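Local coordinates for protein structure-specific endonuclease subunit SLX1 (Candida glabrata, PDB 4XLG) that probably acts as the catalytic subunit of the SLX1-SLX4 endonuclease, making single-strand cuts in branched DNA during repair and recombination, at residues S18-R22 / E170-D174; T88-I91 / L117-F123. The protein carries 1 engineered substitution. All blocks are in the same frame, centred on the assembly; numbering follows the deposited sequence. Where two conformers were deposited one is given.

Contact 1: S18-R22 / E170-D174; sequences SISKR and EINND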
loop_
_atom_site.group_PDB
_atom_site.type_symbol
_atom_site.label_atom_id
_atom_site.label_comp_id
_atom_site.label_asym_id
_atom_site.label_seq_id
_atom_site.Cartn_x
_atom_site.Cartn_y
_atom_site.Cartn_z
ATOM N N SER B 18 9.686 -12.264 19.121
ATOM C CA SER B 18 10.906 -12.992 19.509
ATOM C C SER B 18 10.626 -14.496 19.619
ATOM O O SER B 18 9.584 -14.938 20.191
ATOM C CB SER B 18 11.434 -12.426 20.850
ATOM O OG SER B 18 12.496 -13.265 21.335
ATOM N N ILE B 19 11.543 -15.322 19.110
ATOM C CA ILE B 19 11.276 -16.767 19.230
ATOM C C ILE B 19 11.379 -17.261 20.659
ATOM O O ILE B 19 10.519 -18.001 21.135
ATOM C CB ILE B 19 12.236 -17.547 18.260
ATOM C CG1 ILE B 19 11.816 -17.142 16.835
ATOM C CG2 ILE B 19 12.135 -19.087 18.444
ATOM C CD1 ILE B 19 12.974 -17.442 15.773
ATOM N N SER B 20 12.394 -16.827 21.368
ATOM C CA SER B 20 12.568 -17.261 22.765
ATOM C C SER B 20 11.703 -16.420 23.719
ATOM O O SER B 20 11.179 -16.959 24.700
ATOM C CB SER B 20 14.068 -17.165 23.149
ATOM O OG SER B 20 14.311 -17.623 24.473
ATOM N N LYS B 21 11.627 -15.104 23.500
ATOM C CA LYS B 21 10.940 -14.212 24.489
ATOM C C LYS B 21 9.592 -13.887 23.861
ATOM O O LYS B 21 9.428 -12.898 23.176
ATOM C CB LYS B 21 11.772 -12.929 24.747
ATOM C CG LYS B 21 13.027 -13.336 25.513
ATOM C CD LYS B 21 13.953 -12.182 25.974
ATOM C CE LYS B 21 13.485 -11.562 27.191
ATOM N NZ LYS B 21 14.598 -10.768 27.843
ATOM N N ARG B 22 8.617 -14.756 24.102
ATOM C CA ARG B 22 7.482 -14.734 23.196
ATOM C C ARG B 22 6.514 -13.568 23.442
ATOM O O ARG B 22 5.614 -13.382 22.630
ATOM C CB ARG B 22 6.751 -16.037 23.298
ATOM C CG ARG B 22 7.774 -17.116 22.864
ATOM C CD ARG B 22 7.067 -18.290 22.478
ATOM N NE ARG B 22 6.148 -18.103 21.359
ATOM C CZ ARG B 22 6.473 -17.709 20.126
ATOM N NH1 ARG B 22 7.685 -17.304 19.836
ATOM N NH2 ARG B 22 5.539 -17.696 19.175
ATOM N N GLU B 170 2.751 -23.951 15.893
ATOM C CA GLU B 170 3.179 -23.682 17.268
ATOM C C GLU B 170 4.726 -23.670 17.311
ATOM O O GLU B 170 5.378 -24.537 16.756
ATOM C CB GLU B 170 2.612 -24.725 18.255
ATOM C CG GLU B 170 2.858 -24.327 19.721
ATOM C CD GLU B 170 2.133 -25.236 20.742
ATOM N N ILE B 171 5.293 -22.696 18.001
ATOM C CA ILE B 171 6.739 -22.535 18.044
ATOM C C ILE B 171 7.332 -23.351 19.194
ATOM O O ILE B 171 6.834 -23.262 20.329
ATOM C CB ILE B 171 7.107 -21.042 18.186
ATOM C CG1 ILE B 171 6.635 -20.251 16.936
ATOM C CG2 ILE B 171 8.642 -20.842 18.418
ATOM C CD1 ILE B 171 7.086 -20.865 15.559
ATOM N N ASN B 172 8.327 -24.187 18.899
ATOM C CA ASN B 172 9.105 -24.865 19.967
ATOM C C ASN B 172 10.377 -24.045 20.172
ATOM O O ASN B 172 11.151 -23.891 19.225
ATOM C CB ASN B 172 9.437 -26.317 19.540
ATOM C CG ASN B 172 10.219 -27.114 20.605
ATOM O OD1 ASN B 172 10.840 -26.562 21.511
ATOM N ND2 ASN B 172 10.236 -28.441 20.433
ATOM N N ASN B 173 10.583 -23.498 21.371
ATOM C CA ASN B 173 11.799 -22.699 21.656
ATOM C C ASN B 173 12.561 -23.297 22.835
ATOM O O ASN B 173 13.307 -22.603 23.516
ATOM C CB ASN B 173 11.432 -21.229 21.923
ATOM C CG ASN B 173 10.474 -21.099 23.106
ATOM O OD1 ASN B 173 10.221 -22.071 23.826
ATOM N ND2 ASN B 173 9.957 -19.887 23.324
ATOM N N ASP B 174 12.389 -24.620 23.040
ATOM C CA ASP B 174 12.957 -25.243 24.229
ATOM C C ASP B 174 14.472 -25.399 24.137
ATOM O O ASP B 174 15.129 -25.573 25.150
ATOM C CB ASP B 174 12.385 -26.670 24.489
ATOM C CG ASP B 174 10.940 -26.665 24.933
ATOM O OD1 ASP B 174 10.301 -25.593 25.007
ATOM O OD2 ASP B 174 10.450 -27.766 25.198
HETATM O O HOH W 1 13.440 -20.045 24.575
#
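The backbone oxygen of Ile19 is gripped by two donors, one from each side of the contact. Asn173 ND2 comes from across at 2.9 Å from Ile19 O, nearly straight (164°), on a lone pair in the carbonyl plane and almost in its own amide plane. Arg22 NH1 reaches the same Ile19 O from within the loop at 3.2 Å, tilted from the carbonyl plane. A bend at chi3 (61°) folds the guanidinium back toward Ile19 and lays one face, near its rim, over Ile171 CB, with Ile171 CG1 3.6 Å from Arg22 NH2. The Arg22 stem also helps to frame the asparagine, with CD 3.4 Å from Asn173 ND2. Beside this polar centre the branches Ile19 CG2 and Ile171 CG2 touch at 3.9 Å, the two side chains crossing at about a right angle. Val182 of helix 176-213 packs on both isoleucines, and Ser18 OG closes an ST motif with Lys21 N. The link thus joins the hairpin loop between strands 12-18 and 25-30 of the GIY-YIG nuclease domain to the lead-in of the long helix, and its chemistry is mixed: a shared carbonyl fixes Asn173 and Arg22, while the arginine spends a guanidinium face on aliphatic carbon.

Contact 2: T88-I91 / L117-F123; sequences TRYI and LLKNEYF
Tyr90 fits between Leu117 and the aromatic pair Tyr122 and Phe123, and its atoms meet them in turn. Tyr90 CB rests on the methyl Leu117 CD2, 3.7 Å away, a methyl that Ile91 CD1 also touches. Asn120 lies beside the ring, its amide almost perpendicular to it (84°), with Asn120 OD1 3.4 Å from Tyr90 CD1. Tyr90 CE1 approaches Tyr122 CD2 at 3.9 Å; the two planes are only 20° apart, but the rings are too far displaced for real stacking. With CG anti to the carbonyl carbon (chi1 near -65°), the ring swings in against Tyr122 and Phe123. Phe123 meets it edge-to-face, CE2 standing over the centre of one face. On the side away from Phe123 the guanidinium of Arg89 lies over Tyr90 CZ, offset toward its own rim, and Arg89 NE makes a salt bridge to an acidic side chain of another protein's chain. Tyr90 OH ends alongside Tyr122, whose hydroxyl bonds to Gln77. Asn120 ND2 binds Tyr90 O at 2.8 Å on a lone pair, but the bond is bent (137°) and the oxygen lies off the amide plane. Asn120 is the N-cap of helix 121-124; its OD1 accepts from Tyr122 N at 2.8 Å, the donor above the carbonyl plane. The turn 88-91, in the GIY-YIG region, thus packs against Gln77 and Ala81 of helix 72-84 and the junction of helices 107-118 and 121-124, where Phe123 also meets Phe78 edge-to-face.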
loop_
_atom_site.group_PDB
_atom_site.type_symbol
_atom_site.label_atom_id
_atom_site.label_comp_id
_atom_site.label_asym_id
_atom_site.label_seq_id
_atom_site.Cartn_x
_atom_site.Cartn_y
_atom_site.Cartn_z
ATOM N N THR B 88 -3.878 6.616 18.026
ATOM C CA THR B 88 -3.674 7.214 16.705
ATOM C C THR B 88 -4.981 7.825 16.159
ATOM O O THR B 88 -6.080 7.335 16.438
ATOM C CB THR B 88 -3.112 6.147 15.721
ATOM O OG1 THR B 88 -3.039 6.701 14.401
ATOM C CG2 THR B 88 -3.999 4.924 15.687
ATOM N N ARG B 89 -4.863 8.881 15.360
ATOM C CA ARG B 89 -6.034 9.570 14.844
ATOM C C ARG B 89 -6.793 8.726 13.812
ATOM O O ARG B 89 -7.950 8.989 13.504
ATOM C CB ARG B 89 -5.626 10.916 14.241
ATOM C CG ARG B 89 -4.824 10.820 12.956
ATOM C CD ARG B 89 -4.700 12.215 12.300
ATOM N NE ARG B 89 -4.296 12.131 10.892
ATOM C CZ ARG B 89 -3.076 11.781 10.494
ATOM N NH1 ARG B 89 -2.145 11.486 11.394
ATOM N NH2 ARG B 89 -2.782 11.702 9.199
ATOM N N TYR B 90 -6.161 7.684 13.301
ATOM C CA TYR B 90 -6.865 6.815 12.348
ATOM C C TYR B 90 -8.011 5.966 12.947
ATOM O O TYR B 90 -8.809 5.389 12.187
ATOM C CB TYR B 90 -5.875 5.897 11.661
ATOM C CG TYR B 90 -4.884 6.646 10.781
ATOM C CD1 TYR B 90 -5.306 7.347 9.627
ATOM C CD2 TYR B 90 -3.551 6.674 11.111
ATOM C CE1 TYR B 90 -4.369 8.026 8.822
ATOM C CE2 TYR B 90 -2.618 7.343 10.329
ATOM C CZ TYR B 90 -3.020 8.003 9.193
ATOM O OH TYR B 90 -2.027 8.632 8.456
ATOM N N ILE B 91 -8.099 5.899 14.286
ATOM C CA ILE B 91 -9.119 5.074 14.952
ATOM C C ILE B 91 -10.167 5.898 15.696
ATOM O O ILE B 91 -10.002 7.093 15.884
ATOM C CB ILE B 91 -8.482 4.070 15.967
ATOM C CG1 ILE B 91 -7.267 3.381 15.360
ATOM C CG2 ILE B 91 -9.490 3.030 16.382
ATOM C CD1 ILE B 91 -7.565 2.680 14.071
ATOM N N LEU B 117 -6.665 -0.376 11.337
ATOM C CA LEU B 117 -6.058 0.492 10.310
ATOM C C LEU B 117 -6.516 0.154 8.882
ATOM O O LEU B 117 -6.742 1.044 8.088
ATOM C CB LEU B 117 -4.527 0.410 10.394
ATOM C CG LEU B 117 -3.963 1.042 11.691
ATOM C CD1 LEU B 117 -2.455 0.739 11.786
ATOM C CD2 LEU B 117 -4.232 2.535 11.788
ATOM N N LEU B 118 -6.663 -1.129 8.567
ATOM C CA LEU B 118 -7.137 -1.521 7.254
ATOM C C LEU B 118 -8.593 -1.055 7.032
ATOM O O LEU B 118 -9.007 -0.851 5.895
ATOM C CB LEU B 118 -7.027 -3.033 7.061
ATOM C CG LEU B 118 -5.638 -3.623 7.094
ATOM C CD1 LEU B 118 -5.713 -5.159 7.064
ATOM C CD2 LEU B 118 -4.777 -3.087 5.896
ATOM N N LYS B 119 -9.342 -0.851 8.103
ATOM C CA LYS B 119 -10.717 -0.330 7.954
ATOM C C LYS B 119 -10.742 1.173 7.817
ATOM O O LYS B 119 -11.773 1.760 7.527
ATOM C CB LYS B 119 -11.602 -0.734 9.143
ATOM C CG LYS B 119 -11.856 -2.228 9.199
ATOM N N ASN B 120 -9.611 1.819 8.049
ATOM C CA ASN B 120 -9.629 3.285 8.082
ATOM C C ASN B 120 -9.687 3.865 6.662
ATOM O O ASN B 120 -9.031 3.318 5.746
ATOM C CB ASN B 120 -8.374 3.781 8.812
ATOM C CG ASN B 120 -8.126 5.251 8.594
ATOM O OD1 ASN B 120 -7.487 5.627 7.626
ATOM N ND2 ASN B 120 -8.619 6.089 9.497
ATOM N N GLU B 121 -10.406 4.986 6.510
ATOM C CA GLU B 121 -10.667 5.584 5.203
ATOM C C GLU B 121 -9.383 5.772 4.373
ATOM O O GLU B 121 -9.317 5.476 3.166
ATOM C CB GLU B 121 -11.398 6.954 5.393
ATOM C CG GLU B 121 -10.680 7.891 6.433
ATOM C CD GLU B 121 -11.529 9.067 6.937
ATOM O OE1 GLU B 121 -12.716 9.203 6.530
ATOM O OE2 GLU B 121 -10.993 9.863 7.749
ATOM N N TYR B 122 -8.347 6.246 5.038
ATOM C CA TYR B 122 -7.086 6.554 4.362
ATOM C C TYR B 122 -6.386 5.321 3.791
ATOM O O TYR B 122 -5.977 5.273 2.620
ATOM C CB TYR B 122 -6.169 7.278 5.349
ATOM C CG TYR B 122 -4.830 7.635 4.721
ATOM C CD1 TYR B 122 -4.752 8.624 3.723
ATOM C CD2 TYR B 122 -3.677 6.995 5.134
ATOM C CE1 TYR B 122 -3.545 8.974 3.133
ATOM C CE2 TYR B 122 -2.435 7.325 4.550
ATOM C CZ TYR B 122 -2.388 8.325 3.550
ATOM O OH TYR B 122 -1.177 8.641 2.987
ATOM N N PHE B 123 -6.237 4.290 4.613
ATOM C CA PHE B 123 -5.528 3.111 4.124
ATOM C C PHE B 123 -6.403 2.224 3.224
ATOM O O PHE B 123 -5.884 1.431 2.455
ATOM C CB PHE B 123 -4.987 2.305 5.304
ATOM C CG PHE B 123 -3.963 3.066 6.092
ATOM C CD1 PHE B 123 -2.685 3.328 5.533
ATOM C CD2 PHE B 123 -4.265 3.528 7.389
ATOM C CE1 PHE B 123 -1.741 4.069 6.268
ATOM C CE2 PHE B 123 -3.323 4.276 8.121
ATOM C CZ PHE B 123 -2.066 4.543 7.567
#

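Contact 2 is nested along the chain inside the long loop that contact 1 closes: the order is 18-22, 88-91, 117-123, 170-174. Their centres are about 31 Å apart and their nearest atoms about 19 Å, so they do not touch. Contact 1 lies at the strand ends of the five-stranded mixed sheet, where the turn between strands 12-18 and 25-30 meets the chain between strand 160-168 and helix 176-213. Contact 2 belongs to the helical layer of 72-84, 107-118 and 121-124. Segments 18-22 and 88-91 both fall within the GIY-YIG range, so the pair ties two separate places in the nuclease region to later parts of the chain, and contact 2 alone borders another protein chain.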